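PDB 2WVQ: heterokaryon incompatibility protein s from Podospora anserina, which forms the [het-s] prion and, on meeting incompatible het-S, triggers a lethal reaction that prevents viable heterokaryons from forming. Local coordinates for residues V32-G35 with R36-R40; K100-K103 with R104-V108; D135-S138 with R139-Q143; K186-E189 with I190-E193. The protein carries 2 engineered substitutions. All blocks are in the same frame, centred on the assembly; numbering follows the deposited sequence.

Overall arrangement
All four contacts are local and come in series along the predominantly helical globular (HeLo) domain of the protein. Interaction 1 is the turn leaving strand 32-34, which pairs in parallel with strand 152-154; interactions 2, 3 and 4 lie at or near the C-terminal ends of helices 79-108, 124-140 and 181-191. Interactions 1 and 2 have centres about 15 Å apart but do not touch, on the same side of the chain's centre. Interactions 2 and 4 lie on opposite sides, centres about 38 Å apart. Interactions 3 and 4 meet directly: R140 NH2 and E191 OE2 form a salt bridge of 2.7 Å, tying two helix ends together. Interaction 2 faces the second subunit.

Interaction 1. Residues V32-G35 with R36-R40. Engineered in segment 36-40: H37 (natural residue Pro).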
loop_
_atom_site.group_PDB
_atom_site.type_symbol
_atom_site.label_atom_id
_atom_site.label_comp_id
_atom_site.label_asym_id
_atom_site.label_seq_id
_atom_site.Cartn_x
_atom_site.Cartn_y
_atom_site.Cartn_z
ATOM N N VAL A 32 -4.542 12.057 11.475
ATOM C CA VAL A 32 -5.344 10.819 11.498
ATOM C C VAL A 32 -6.225 10.519 12.724
ATOM O O VAL A 32 -5.784 10.473 13.875
ATOM C CB VAL A 32 -4.689 9.547 10.793
ATOM C CG1 VAL A 32 -3.176 9.639 10.596
ATOM C CG2 VAL A 32 -5.185 8.193 11.373
ATOM N N GLN A 33 -7.512 10.366 12.408
ATOM C CA GLN A 33 -8.558 10.031 13.355
ATOM C C GLN A 33 -8.913 8.541 13.228
ATOM O O GLN A 33 -8.637 7.904 12.204
ATOM C CB GLN A 33 -9.805 10.849 13.036
ATOM C CG GLN A 33 -9.708 12.352 13.211
ATOM C CD GLN A 33 -10.821 13.069 12.462
ATOM O OE1 GLN A 33 -11.019 14.261 12.612
ATOM N NE2 GLN A 33 -11.561 12.323 11.651
ATOM N N LEU A 34 -9.493 7.964 14.285
ATOM C CA LEU A 34 -9.985 6.592 14.189
ATOM C C LEU A 34 -11.510 6.603 14.309
ATOM O O LEU A 34 -12.068 7.251 15.189
ATOM C CB LEU A 34 -9.356 5.663 15.241
ATOM C CG LEU A 34 -7.830 5.478 15.189
ATOM C CD1 LEU A 34 -7.439 4.370 16.140
ATOM C CD2 LEU A 34 -7.348 5.160 13.773
ATOM N N GLY A 35 -12.149 5.843 13.432
ATOM C CA GLY A 35 -13.596 5.878 13.323
ATOM C C GLY A 35 -14.297 4.965 14.309
ATOM O O GLY A 35 -13.690 4.137 15.007
ATOM N N ARG A 36 -15.613 5.097 14.323
ATOM C CA ARG A 36 -16.465 4.428 15.284
ATOM C C ARG A 36 -16.199 2.923 15.377
ATOM O O ARG A 36 -16.315 2.332 16.458
ATOM C CB ARG A 36 -17.932 4.748 14.911
ATOM C CG ARG A 36 -18.908 3.596 15.014
ATOM C CD ARG A 36 -19.934 3.711 13.906
ATOM N NE ARG A 36 -21.184 4.246 14.420
ATOM C CZ ARG A 36 -22.218 3.482 14.771
ATOM N NH1 ARG A 36 -22.119 2.171 14.664
ATOM N NH2 ARG A 36 -23.333 4.018 15.235
ATOM N N HIS A 37 -15.844 2.310 14.251
ATOM C CA HIS A 37 -15.781 0.864 14.160
ATOM C C HIS A 37 -14.602 0.171 14.831
ATOM O O HIS A 37 -14.625 -1.061 14.968
ATOM C CB HIS A 37 -16.040 0.354 12.723
ATOM C CG HIS A 37 -17.500 0.146 12.424
ATOM N ND1 HIS A 37 -18.360 1.186 12.124
ATOM C CD2 HIS A 37 -18.263 -0.977 12.436
ATOM C CE1 HIS A 37 -19.579 0.712 11.940
ATOM N NE2 HIS A 37 -19.552 -0.596 12.139
ATOM N N PHE A 38 -13.609 0.942 15.293
ATOM C CA PHE A 38 -12.564 0.407 16.191
ATOM C C PHE A 38 -13.106 -0.092 17.541
ATOM O O PHE A 38 -12.523 -0.999 18.152
ATOM C CB PHE A 38 -11.426 1.435 16.376
ATOM C CG PHE A 38 -10.571 1.553 15.165
ATOM C CD1 PHE A 38 -10.871 2.497 14.178
ATOM C CD2 PHE A 38 -9.519 0.645 14.952
ATOM C CE1 PHE A 38 -10.080 2.583 13.017
ATOM C CE2 PHE A 38 -8.740 0.724 13.788
ATOM C CZ PHE A 38 -9.032 1.689 12.825
ATOM N N GLY A 39 -14.228 0.488 17.975
ATOM C CA GLY A 39 -14.924 0.081 19.211
ATOM C C GLY A 39 -14.071 0.209 20.459
ATOM O O GLY A 39 -13.436 1.240 20.688
ATOM N N ARG A 40 -14.018 -0.849 21.260
ATOM C CA ARG A 40 -13.218 -0.810 22.482
ATOM C C ARG A 40 -11.730 -0.924 22.185
ATOM O O ARG A 40 -10.927 -0.817 23.096
ATOM C CB ARG A 40 -13.600 -1.907 23.495
ATOM C CG ARG A 40 -14.961 -2.611 23.287
ATOM C CD ARG A 40 -14.736 -4.123 23.354
ATOM N NE ARG A 40 -13.732 -4.509 22.348
ATOM C CZ ARG A 40 -12.954 -5.589 22.416
ATOM N NH1 ARG A 40 -13.039 -6.422 23.454
ATOM N NH2 ARG A 40 -12.081 -5.826 21.438
#
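L34 reaches over one face of the F38 ring where strand 32-34 runs into the 3-10 turn 36-38. Followed outward, L34 CB already lies over the rim of the face, 3.7 Å from F38 CD1. With CG beside the backbone N and anti to the carbonyl carbon (chi1 -61°), the isobutyl fork is sent on across the same face: L34 CD2 sits 3.8 Å from F38 CE1, while L34 CD1 reaches the centre, 4.2 Å from the F38 centroid and 5° off the normal. That is CH-pi geometry, and the two side chains cross at about a right angle. The ring edge has a different neighbour, G35 O, which lies in the ring plane 3.4 Å from F38 CD1. The same oxygen accepts the F38 N-H at 3.2 Å, an i to i+3 bond that defines the turn; the donor stands above the carbonyl plane, not on a lone pair. C45 of helix 42-62 and L160 of helix 157-176 touch both L34 and F38, so the pair belongs to the domain's interior. The phenyl group is thus sorted by chemistry: an aliphatic methyl lies over its face, and a carbonyl oxygen meets the more electropositive C-H rim.

Interaction 2. Residues K100-K103 with R104-V108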
loop_
_atom_site.group_PDB
_atom_site.type_symbol
_atom_site.label_atom_id
_atom_site.label_comp_id
_atom_site.label_asym_id
_atom_site.label_seq_id
_atom_site.Cartn_x
_atom_site.Cartn_y
_atom_site.Cartn_z
ATOM N N LYS A 100 -7.397 8.338 0.288
ATOM C CA LYS A 100 -8.347 8.041 -0.802
ATOM C C LYS A 100 -9.304 6.946 -0.382
ATOM O O LYS A 100 -10.499 7.029 -0.671
ATOM C CB LYS A 100 -7.638 7.609 -2.086
ATOM C CG LYS A 100 -6.810 8.689 -2.709
ATOM C CD LYS A 100 -6.101 8.159 -3.908
ATOM C CE LYS A 100 -5.367 9.258 -4.635
ATOM N NZ LYS A 100 -6.295 10.304 -5.189
ATOM N N THR A 101 -8.794 5.917 0.291
ATOM C CA THR A 101 -9.657 4.881 0.878
ATOM C C THR A 101 -10.675 5.453 1.880
ATOM O O THR A 101 -11.901 5.165 1.805
ATOM C CB THR A 101 -8.813 3.699 1.434
ATOM O OG1 THR A 101 -8.063 3.160 0.351
ATOM C CG2 THR A 101 -9.673 2.591 1.997
ATOM N N SER A 102 -10.187 6.295 2.792
ATOM C CA SER A 102 -11.038 6.974 3.768
ATOM C C SER A 102 -12.111 7.855 3.086
ATOM O O SER A 102 -13.262 7.832 3.483
ATOM C CB SER A 102 -10.184 7.798 4.725
ATOM O OG SER A 102 -10.973 8.642 5.527
ATOM N N LYS A 103 -11.715 8.621 2.073
ATOM C CA LYS A 103 -12.609 9.506 1.339
ATOM C C LYS A 103 -13.725 8.758 0.631
ATOM O O LYS A 103 -14.850 9.260 0.536
ATOM C CB LYS A 103 -11.827 10.410 0.385
ATOM C CG LYS A 103 -11.550 11.812 1.007
ATOM C CD LYS A 103 -10.465 12.686 0.329
ATOM C CE LYS A 103 -10.564 12.745 -1.212
ATOM N NZ LYS A 103 -9.937 11.514 -1.811
ATOM N N ARG A 104 -13.407 7.550 0.159
ATOM C CA ARG A 104 -14.368 6.688 -0.507
ATOM C C ARG A 104 -15.425 6.173 0.451
ATOM O O ARG A 104 -16.609 6.020 0.071
ATOM C CB ARG A 104 -13.663 5.532 -1.218
ATOM C CG ARG A 104 -13.023 5.947 -2.518
ATOM C CD ARG A 104 -12.744 4.758 -3.406
ATOM N NE ARG A 104 -12.017 3.648 -2.766
ATOM C CZ ARG A 104 -10.701 3.561 -2.618
ATOM N NH1 ARG A 104 -9.887 4.535 -3.025
ATOM N NH2 ARG A 104 -10.192 2.469 -2.063
ATOM N N TYR A 105 -15.006 5.938 1.694
ATOM C CA TYR A 105 -15.925 5.589 2.776
ATOM C C TYR A 105 -16.860 6.751 3.160
ATOM O O TYR A 105 -18.097 6.543 3.286
ATOM C CB TYR A 105 -15.153 5.097 3.995
ATOM C CG TYR A 105 -16.034 4.540 5.075
ATOM C CD1 TYR A 105 -16.376 3.191 5.097
ATOM C CD2 TYR A 105 -16.541 5.368 6.080
ATOM C CE1 TYR A 105 -17.205 2.682 6.109
ATOM C CE2 TYR A 105 -17.347 4.874 7.086
ATOM C CZ TYR A 105 -17.681 3.537 7.096
ATOM O OH TYR A 105 -18.492 3.074 8.102
ATOM N N GLU A 106 -16.269 7.940 3.366
ATOM C CA GLU A 106 -16.985 9.176 3.675
ATOM C C GLU A 106 -18.077 9.505 2.682
ATOM O O GLU A 106 -19.099 10.001 3.070
ATOM C CB GLU A 106 -16.054 10.377 3.657
ATOM C CG GLU A 106 -15.280 10.665 4.915
ATOM C CD GLU A 106 -14.217 11.740 4.665
ATOM O OE1 GLU A 106 -13.034 11.545 5.064
ATOM O OE2 GLU A 106 -14.556 12.766 4.023
ATOM N N LEU A 107 -17.802 9.291 1.398
ATOM C CA LEU A 107 -18.684 9.686 0.323
ATOM C C LEU A 107 -19.998 8.900 0.376
ATOM O O LEU A 107 -21.057 9.420 0.024
ATOM C CB LEU A 107 -17.974 9.527 -1.039
ATOM C CG LEU A 107 -18.688 10.144 -2.250
ATOM C CD1 LEU A 107 -18.971 11.636 -2.047
ATOM C CD2 LEU A 107 -17.880 9.906 -3.498
ATOM N N VAL A 108 -19.919 7.673 0.880
ATOM C CA VAL A 108 -21.041 6.756 0.881
ATOM C C VAL A 108 -21.674 6.514 2.272
ATOM O O VAL A 108 -22.769 5.964 2.348
ATOM C CB VAL A 108 -20.638 5.407 0.158
ATOM C CG1 VAL A 108 -20.157 4.327 1.147
ATOM C CG2 VAL A 108 -21.757 4.894 -0.680
#
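R104 folds back along its own helix so that one face of its guanidinium overlaps T101, whose CA lies 3.6 Å above the guanidinium plane, offset toward the rim. The bend at chi3 (-51°) turns the chain back in this way, after R104 CG has passed K100 O at 3.3 Å. R104 NH2 ends up 3.3 Å from T101 OG1, and R104 NH1 flanks K100 CB at 3.9 Å. These residues form the last turns of helix 79-108, on a face that meets the second subunit of the homodimer. There R104 NE forms a salt bridge with E173 of the second subunit, R104 NH1 one with E90 of that subunit, which also takes a hydrogen bond with T101 OG1, and K100 NZ one with E89 of the same subunit. On a different flank of the helix, S102 places OG anti to its backbone N (chi1 170°), where it hydrogen-bonds A153 O of strand 152-154, and Y105 stacks its ring on Y155. E106 OE1 stays 3.6 Å from S102 OG. The backbone beneath them is joined by E106 N donating to S102 O at 3.0 Å, with an N-H...O angle of 169°.

Interaction 3. Residues D135-S138 with R139-Q143; sequences DLVS and RRQKQ
The backbone of 135-143 tightens from i to i+4 towards i to i+3 bonding as helix 124-140 runs out: R139 N donates to D135 O at 3.0 Å in the regular i to i+4 pattern, but R140 N turns to V137 O, only three residues back, with the donor 63° out of the carbonyl plane. Q141 N follows with two weak bonds, to V137 O and S138 O, and the chain then leaves the helix. This weakly bonded C-terminal end of a helix belongs to the globular HeLo domain, where it packs against helices 18-28, 42-62 and 181-191. Among the side chains, L136 and R140 lie side by side and point the same way, L136 CD2 coming within 3.7 Å of R140 NH1. The aliphatic part of R140 is extended from CG to NE and runs past L136 O, from which R140 CG is 3.6 Å away. This straight reach delivers the guanidinium to partners on neighbouring helices: NH2 forms a salt bridge with E191, and NH1 a hydrogen bond with S57. R139 also stretches out, but on the exposed side, where two conformers are modelled and the place of its guanidinium is doubtful. Q141 has its CG beside the backbone N and anti to the carbonyl carbon (chi1 -66°), which folds the aliphatic start of the side chain over the end of the helix. Q141 CG lies 3.2 Å from V137 O, and the same Q141 CG rests 3.8 Å from V137 CG2.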
loop_
_atom_site.group_PDB
_atom_site.type_symbol
_atom_site.label_atom_id
_atom_site.label_comp_id
_atom_site.label_asym_id
_atom_site.label_seq_id
_atom_site.Cartn_x
_atom_site.Cartn_y
_atom_site.Cartn_z
ATOM N N ASP A 135 4.239 14.129 22.732
ATOM C CA ASP A 135 5.116 15.198 23.204
ATOM C C ASP A 135 6.563 14.940 22.841
ATOM O O ASP A 135 7.256 15.863 22.419
ATOM C CB ASP A 135 4.988 15.380 24.722
ATOM C CG ASP A 135 3.735 16.135 25.127
ATOM O OD1 ASP A 135 3.476 16.238 26.338
ATOM O OD2 ASP A 135 3.016 16.647 24.250
ATOM N N LEU A 136 7.007 13.704 23.050
ATOM C CA LEU A 136 8.349 13.225 22.740
ATOM C C LEU A 136 8.741 13.459 21.273
ATOM O O LEU A 136 9.861 13.884 20.978
ATOM C CB LEU A 136 8.395 11.743 23.113
ATOM C CG LEU A 136 9.061 10.495 22.534
ATOM C CD1 LEU A 136 8.541 9.349 23.341
ATOM C CD2 LEU A 136 8.914 10.199 21.065
ATOM N N VAL A 137 7.818 13.186 20.348
ATOM C CA VAL A 137 8.074 13.564 18.963
ATOM C C VAL A 137 8.006 15.030 18.674
ATOM O O VAL A 137 8.821 15.513 17.901
ATOM C CB VAL A 137 7.451 12.635 17.874
ATOM C CG1 VAL A 137 6.750 11.403 18.441
ATOM C CG2 VAL A 137 6.772 13.376 16.701
ATOM N N SER A 138 7.097 15.762 19.337
ATOM C CA SER A 138 6.978 17.214 19.109
ATOM C C SER A 138 8.290 17.889 19.429
ATOM O O SER A 138 8.709 18.762 18.706
ATOM C CB SER A 138 5.858 17.865 19.934
ATOM O OG SER A 138 4.583 17.505 19.407
ATOM N N ARG A 139 8.935 17.419 20.492
ATOM C CA ARG A 139 10.213 17.944 20.987
ATOM C C ARG A 139 11.344 17.792 19.980
ATOM O O ARG A 139 12.273 18.567 19.969
ATOM C CB ARG A 139 10.602 17.206 22.266
ATOM C CG ARG A 139 9.862 17.652 23.500
ATOM C CD ARG A 139 10.495 17.074 24.760
ATOM N NE ARG A 139 9.589 17.287 25.880
ATOM C CZ ARG A 139 8.802 16.348 26.397
ATOM N NH1 ARG A 139 8.838 15.099 25.935
ATOM N NH2 ARG A 139 7.985 16.662 27.382
ATOM N N ARG A 140 11.253 16.762 19.140
ATOM C CA ARG A 140 12.326 16.429 18.199
ATOM C C ARG A 140 12.170 17.042 16.829
ATOM O O ARG A 140 13.145 17.161 16.092
ATOM C CB ARG A 140 12.388 14.922 17.990
ATOM C CG ARG A 140 12.937 14.137 19.118
ATOM C CD ARG A 140 12.812 12.716 18.720
ATOM N NE ARG A 140 13.423 11.861 19.707
ATOM C CZ ARG A 140 13.091 10.599 19.926
ATOM N NH1 ARG A 140 12.094 10.018 19.240
ATOM N NH2 ARG A 140 13.736 9.937 20.856
ATOM N N GLN A 141 10.935 17.373 16.467
ATOM C CA GLN A 141 10.647 17.756 15.105
ATOM C C GLN A 141 11.099 19.180 14.830
ATOM O O GLN A 141 11.135 20.037 15.729
ATOM C CB GLN A 141 9.166 17.500 14.728
ATOM C CG GLN A 141 8.776 15.970 14.703
ATOM C CD GLN A 141 9.775 15.088 13.944
ATOM O OE1 GLN A 141 9.848 15.148 12.707
ATOM N NE2 GLN A 141 10.533 14.248 14.679
ATOM N N LYS A 142 11.514 19.384 13.584
ATOM C CA LYS A 142 11.910 20.677 13.105
ATOM C C LYS A 142 10.685 21.563 13.181
ATOM O O LYS A 142 9.557 21.104 12.927
ATOM C CB LYS A 142 12.398 20.599 11.663
ATOM C CG LYS A 142 13.165 21.842 11.226
ATOM C CD LYS A 142 13.169 21.957 9.699
ATOM C CE LYS A 142 13.927 23.203 9.238
ATOM N NZ LYS A 142 13.656 23.497 7.785
ATOM N N GLN A 143 10.913 22.813 13.571
ATOM C CA GLN A 143 9.898 23.850 13.514
ATOM C C GLN A 143 9.048 23.758 12.251
ATOM O O GLN A 143 9.551 23.595 11.136
ATOM C CB GLN A 143 10.543 25.221 13.566
ATOM C CG GLN A 143 9.606 26.301 13.987
ATOM C CD GLN A 143 10.303 27.604 14.263
ATOM O OE1 GLN A 143 9.653 28.608 14.565
ATOM N NE2 GLN A 143 11.631 27.603 14.182
#

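Interaction 4. Residues K186-E189 with I190-E193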
loop_
_atom_site.group_PDB
_atom_site.type_symbol
_atom_site.label_atom_id
_atom_site.label_comp_id
_atom_site.label_asym_id
_atom_site.label_seq_id
_atom_site.Cartn_x
_atom_site.Cartn_y
_atom_site.Cartn_z
ATOM N N LYS A 186 19.772 3.675 23.095
ATOM C CA LYS A 186 19.923 4.778 24.089
ATOM C C LYS A 186 18.748 5.765 24.063
ATOM O O LYS A 186 18.223 6.181 25.096
ATOM C CB LYS A 186 21.266 5.521 23.928
ATOM C CG LYS A 186 22.409 4.846 24.679
ATOM C CD LYS A 186 23.688 5.713 24.752
ATOM C CE LYS A 186 23.961 6.246 26.186
ATOM N NZ LYS A 186 22.742 6.933 26.783
ATOM N N LEU A 187 18.338 6.117 22.856
ATOM C CA LEU A 187 17.263 7.046 22.638
ATOM C C LEU A 187 15.927 6.551 23.204
ATOM O O LEU A 187 15.213 7.326 23.841
ATOM C CB LEU A 187 17.172 7.317 21.144
ATOM C CG LEU A 187 17.628 8.655 20.539
ATOM C CD1 LEU A 187 18.378 9.671 21.433
ATOM C CD2 LEU A 187 18.330 8.392 19.259
ATOM N N ALA A 188 15.626 5.264 22.996
ATOM C CA ALA A 188 14.421 4.605 23.516
ATOM C C ALA A 188 14.497 4.497 25.043
ATOM O O ALA A 188 13.473 4.484 25.721
ATOM C CB ALA A 188 14.272 3.229 22.901
ATOM N N GLU A 189 15.720 4.427 25.586
ATOM C CA GLU A 189 15.920 4.367 27.041
ATOM C C GLU A 189 15.579 5.731 27.649
ATOM O O GLU A 189 14.863 5.810 28.654
ATOM C CB GLU A 189 17.348 3.955 27.383
ATOM C CG GLU A 189 17.627 2.455 27.207
ATOM C CD GLU A 189 19.092 2.076 27.451
ATOM O OE1 GLU A 189 19.912 2.947 27.862
ATOM O OE2 GLU A 189 19.430 0.880 27.241
ATOM N N ILE A 190 16.070 6.794 27.006
ATOM C CA ILE A 190 15.748 8.178 27.373
ATOM C C ILE A 190 14.232 8.507 27.250
ATOM O O ILE A 190 13.685 9.250 28.074
ATOM C CB ILE A 190 16.608 9.182 26.541
ATOM C CG1 ILE A 190 18.099 9.019 26.867
ATOM C CG2 ILE A 190 16.119 10.627 26.743
ATOM C CD1 ILE A 190 19.047 9.678 25.860
ATOM N N GLU A 191 13.562 7.957 26.235
ATOM C CA GLU A 191 12.126 8.203 26.035
ATOM C C GLU A 191 11.320 7.671 27.206
ATOM O O GLU A 191 10.322 8.267 27.635
ATOM C CB GLU A 191 11.633 7.524 24.760
ATOM C CG GLU A 191 12.274 8.050 23.504
ATOM C CD GLU A 191 11.878 7.260 22.281
ATOM O OE1 GLU A 191 11.101 6.282 22.400
ATOM O OE2 GLU A 191 12.343 7.634 21.197
ATOM N N ILE A 192 11.804 6.549 27.727
ATOM C CA ILE A 192 11.130 5.759 28.738
ATOM C C ILE A 192 11.562 6.092 30.198
ATOM O O ILE A 192 11.049 5.506 31.146
ATOM C CB ILE A 192 11.307 4.242 28.372
ATOM C CG1 ILE A 192 9.953 3.535 28.339
ATOM C CG2 ILE A 192 12.376 3.539 29.242
ATOM C CD1 ILE A 192 9.799 2.643 27.141
ATOM N N GLU A 193 12.480 7.037 30.384
ATOM C CA GLU A 193 12.932 7.354 31.743
ATOM C C GLU A 193 11.936 8.124 32.617
ATOM O O GLU A 193 12.017 8.070 33.843
ATOM C CB GLU A 193 14.348 7.964 31.786
ATOM C CG GLU A 193 14.586 9.231 30.987
ATOM C CD GLU A 193 15.870 9.924 31.407
ATOM O OE1 GLU A 193 16.895 9.793 30.704
ATOM O OE2 GLU A 193 15.857 10.583 32.468
HETATM O O HOH W 1 11.034 3.976 24.023
#
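From 186-189 to 190-193 the backbone keeps i to i+4 bonding for two steps and then slackens. I190 N donates to K186 O at 2.9 Å with an N-H...O angle of 165°, and E191 N to L187 O at 3.0 Å; I192 N has to share weak bonds with A188 O and E189 O, as helix 181-191 comes to its end. I190 lies along the helix, its CG1 3.3 Å from K186 O and its CD1 in loose apolar contact with L187 CD1. E191 sits tighter. Its CG lies beside the backbone N and anti to the carbonyl carbon (chi1 -63°), which presses E191 CG to 3.0 Å from L187 O, and the extended remainder carries the carboxylate back alongside A188. A water donates to both A188 O, 3.0 Å away, and E191 OE1, 2.8 Å away, joining carbonyl and carboxylate. Buried I192 faces L201 and L204 of helix 198-207 and A219 of helix 213-224, so the helix end docks on both C-terminal helices. OE1 of E191 also pairs with R58 of helix 42-62, and OE2 with R140. With two arginines and a water as partners, the E191 carboxylate is probably held ionised, linking three helices by charge.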